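Local atomic coordinates of acyl-[acyl-carrier-protein]--UDP-N-acetylglucosamine O-acyltransferase (Helicobacter pylori, PDB entry 1J2Z), a protein that transfers a (3R)-hydroxyacyl chain from acyl carrier protein to UDP-N-acetylglucosamine, the first step in making lipid A of the outer membrane. Residues 96-101 against 138-143. Residues are numbered along the deposited sequence; the frame is centred on the assembly and turned at random.
Sequences PGTEGG and AGHIEI. With SOG (octyl 1-thio-beta-D-glucopyranoside), chain B.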
loop_
_atom_site.group_PDB
_atom_site.type_symbol
_atom_site.label_atom_id
_atom_site.label_comp_id
_atom_site.label_asym_id
_atom_site.label_seq_id
_atom_site.Cartn_x
_atom_site.Cartn_y
_atom_site.Cartn_z
ATOM N N PRO A 96 7.919 8.480 -16.096
ATOM C CA PRO A 96 8.574 8.292 -17.393
ATOM C C PRO A 96 9.993 7.788 -17.136
ATOM O O PRO A 96 10.412 7.675 -15.978
ATOM C CB PRO A 96 8.535 9.692 -18.009
ATOM C CG PRO A 96 8.603 10.585 -16.810
ATOM C CD PRO A 96 7.673 9.910 -15.836
ATOM N N GLY A 97 10.727 7.488 -18.203
ATOM C CA GLY A 97 12.075 6.962 -18.049
ATOM C C GLY A 97 13.148 7.963 -17.676
ATOM O O GLY A 97 12.843 9.084 -17.289
ATOM N N THR A 98 14.407 7.535 -17.778
ATOM C CA THR A 98 15.562 8.376 -17.466
ATOM C C THR A 98 16.639 8.195 -18.534
ATOM O O THR A 98 16.608 7.242 -19.320
ATOM C CB THR A 98 16.205 8.007 -16.106
ATOM O OG1 THR A 98 16.649 6.648 -16.145
ATOM C CG2 THR A 98 15.215 8.185 -14.966
ATOM N N GLU A 99 17.601 9.109 -18.549
ATOM C CA GLU A 99 18.689 9.050 -19.514
ATOM C C GLU A 99 19.566 7.826 -19.266
ATOM O O GLU A 99 20.096 7.233 -20.205
ATOM C CB GLU A 99 19.531 10.325 -19.434
ATOM C CG GLU A 99 20.719 10.334 -20.379
ATOM C CD GLU A 99 21.470 11.650 -20.355
ATOM O OE1 GLU A 99 21.919 12.064 -19.262
ATOM O OE2 GLU A 99 21.612 12.271 -21.432
ATOM N N GLY A 100 19.711 7.451 -18.000
ATOM C CA GLY A 100 20.523 6.297 -17.658
ATOM C C GLY A 100 19.835 4.990 -17.996
ATOM O O GLY A 100 20.488 3.950 -18.115
ATOM N N GLY A 101 18.514 5.044 -18.151
ATOM C CA GLY A 101 17.748 3.856 -18.483
ATOM C C GLY A 101 17.505 3.769 -19.979
ATOM O O GLY A 101 18.451 3.693 -20.758
ATOM N N ALA A 138 9.950 -1.500 -9.194
ATOM C CA ALA A 138 11.121 -0.647 -9.055
ATOM C C ALA A 138 11.539 -0.276 -10.481
ATOM O O ALA A 138 10.868 -0.640 -11.445
ATOM C CB ALA A 138 12.245 -1.397 -8.337
ATOM N N GLY A 139 12.651 0.428 -10.630
ATOM C CA GLY A 139 13.064 0.834 -11.962
ATOM C C GLY A 139 13.636 -0.224 -12.888
ATOM O O GLY A 139 14.086 -1.282 -12.451
ATOM N N HIS A 140 13.587 0.067 -14.184
ATOM C CA HIS A 140 14.149 -0.800 -15.222
ATOM C C HIS A 140 13.590 -2.219 -15.300
ATOM O O HIS A 140 14.311 -3.146 -15.672
ATOM C CB HIS A 140 15.669 -0.887 -15.032
ATOM C CG HIS A 140 16.315 0.423 -14.694
ATOM N ND1 HIS A 140 16.683 1.345 -15.652
ATOM C CD2 HIS A 140 16.649 0.968 -13.499
ATOM C CE1 HIS A 140 17.215 2.401 -15.062
ATOM N NE2 HIS A 140 17.207 2.198 -13.756
ATOM N N ILE A 141 12.321 -2.401 -14.959
ATOM C CA ILE A 141 11.724 -3.733 -15.004
ATOM C C ILE A 141 11.078 -4.029 -16.358
ATOM O O ILE A 141 10.527 -3.137 -17.003
ATOM C CB ILE A 141 10.679 -3.886 -13.879
ATOM C CG1 ILE A 141 11.402 -3.936 -12.525
ATOM C CG2 ILE A 141 9.833 -5.136 -14.097
ATOM C CD1 ILE A 141 10.487 -3.755 -11.324
ATOM N N GLU A 142 11.170 -5.284 -16.790
ATOM C CA GLU A 142 10.589 -5.714 -18.054
ATOM C C GLU A 142 9.574 -6.815 -17.787
ATOM O O GLU A 142 9.890 -7.829 -17.172
ATOM C CB GLU A 142 11.678 -6.230 -18.999
ATOM C CG GLU A 142 12.598 -5.147 -19.545
ATOM C CD GLU A 142 13.799 -5.718 -20.287
ATOM O OE1 GLU A 142 13.704 -6.856 -20.788
ATOM O OE2 GLU A 142 14.832 -5.023 -20.377
ATOM N N ILE A 143 8.352 -6.604 -18.255
ATOM C CA ILE A 143 7.272 -7.566 -18.065
ATOM C C ILE A 143 6.694 -7.956 -19.425
ATOM O O ILE A 143 6.262 -7.094 -20.188
ATOM C CB ILE A 143 6.167 -6.951 -17.175
ATOM C CG1 ILE A 143 6.736 -6.686 -15.776
ATOM C CG2 ILE A 143 4.955 -7.876 -17.108
ATOM C CD1 ILE A 143 5.779 -5.997 -14.832
HETATM C C1 SOG B . 13.695 2.668 -7.168
HETATM C C2 SOG B . 13.686 3.802 -8.223
HETATM C C3 SOG B . 12.576 4.808 -7.883
HETATM C C4 SOG B . 11.239 4.059 -7.889
HETATM C C5 SOG B . 11.287 2.930 -6.827
HETATM C C6 SOG B . 9.984 2.143 -6.815
HETATM C "C1'" SOG B . 15.326 1.123 -6.323
HETATM C "C2'" SOG B . 15.119 -0.378 -6.397
HETATM C "C3'" SOG B . 16.269 -1.122 -5.743
HETATM C "C4'" SOG B . 16.070 -2.629 -5.818
HETATM C "C5'" SOG B . 17.227 -3.369 -5.161
HETATM C "C6'" SOG B . 16.961 -4.859 -5.114
HETATM C "C7'" SOG B . 18.100 -5.607 -4.464
HETATM C "C8'" SOG B . 17.806 -7.088 -4.429
HETATM S S1 SOG B . 14.713 1.705 -7.479
HETATM O O2 SOG B . 14.946 4.460 -8.244
HETATM O O3 SOG B . 12.551 5.841 -8.847
HETATM O O4 SOG B . 10.184 4.956 -7.592
HETATM O O5 SOG B . 12.387 2.028 -7.139
HETATM O O6 SOG B . 9.033 2.796 -5.996
#
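The hydroxyl of Thr-98, OG1, is gripped by two groups while it approaches the ring of His-140: it is hydrogen-bonded to the carboxylate of Asp-122, and the backbone N of Gly-101 reaches it in a weak, bent bond of 3.2 Å with an N-H...O angle of 128°. The same amide N of Gly-101 bonds to Thr-98 O at 3.1 Å, closing a type I beta-turn over Glu-99 and Gly-100. At the end of this turn, Gly-101 CA lies at the edge of the imidazole, near its plane, 3.8 Å from His-140 CE1 and 3.9 Å from ND1. Thr-98 OG1 stands 4.4 Å from His-140 CE1, obliquely to the ring, and no hydrogen bond crosses between the two segments.

The torsions of His-140 account for this reach. Its CG is anti to the carbonyl carbon and beside the backbone N (chi1 -42°), on a residue with positive phi (59°), as the chain rounds a corner between strands 136-137 and 142-143. Such corners join the short parallel strands of the left-handed beta-helix built from hexapeptide repeats, and 96-101 belongs to the loop between strands 93-94 and 104-107, two coils earlier in the same beta-helix. The ring also stacks with Phe-158 and meets His-121 edge-to-face. His-140 and His-121 probably both bind substrate, as in related enzymes. Two residues before the histidine, Ala-138 lines the pocket holding octyl 1-thio-beta-D-glucopyranoside: its CB is 3.6 Å from C2' of the alkyl chain, and its CA is 3.5 Å from the sugar O5.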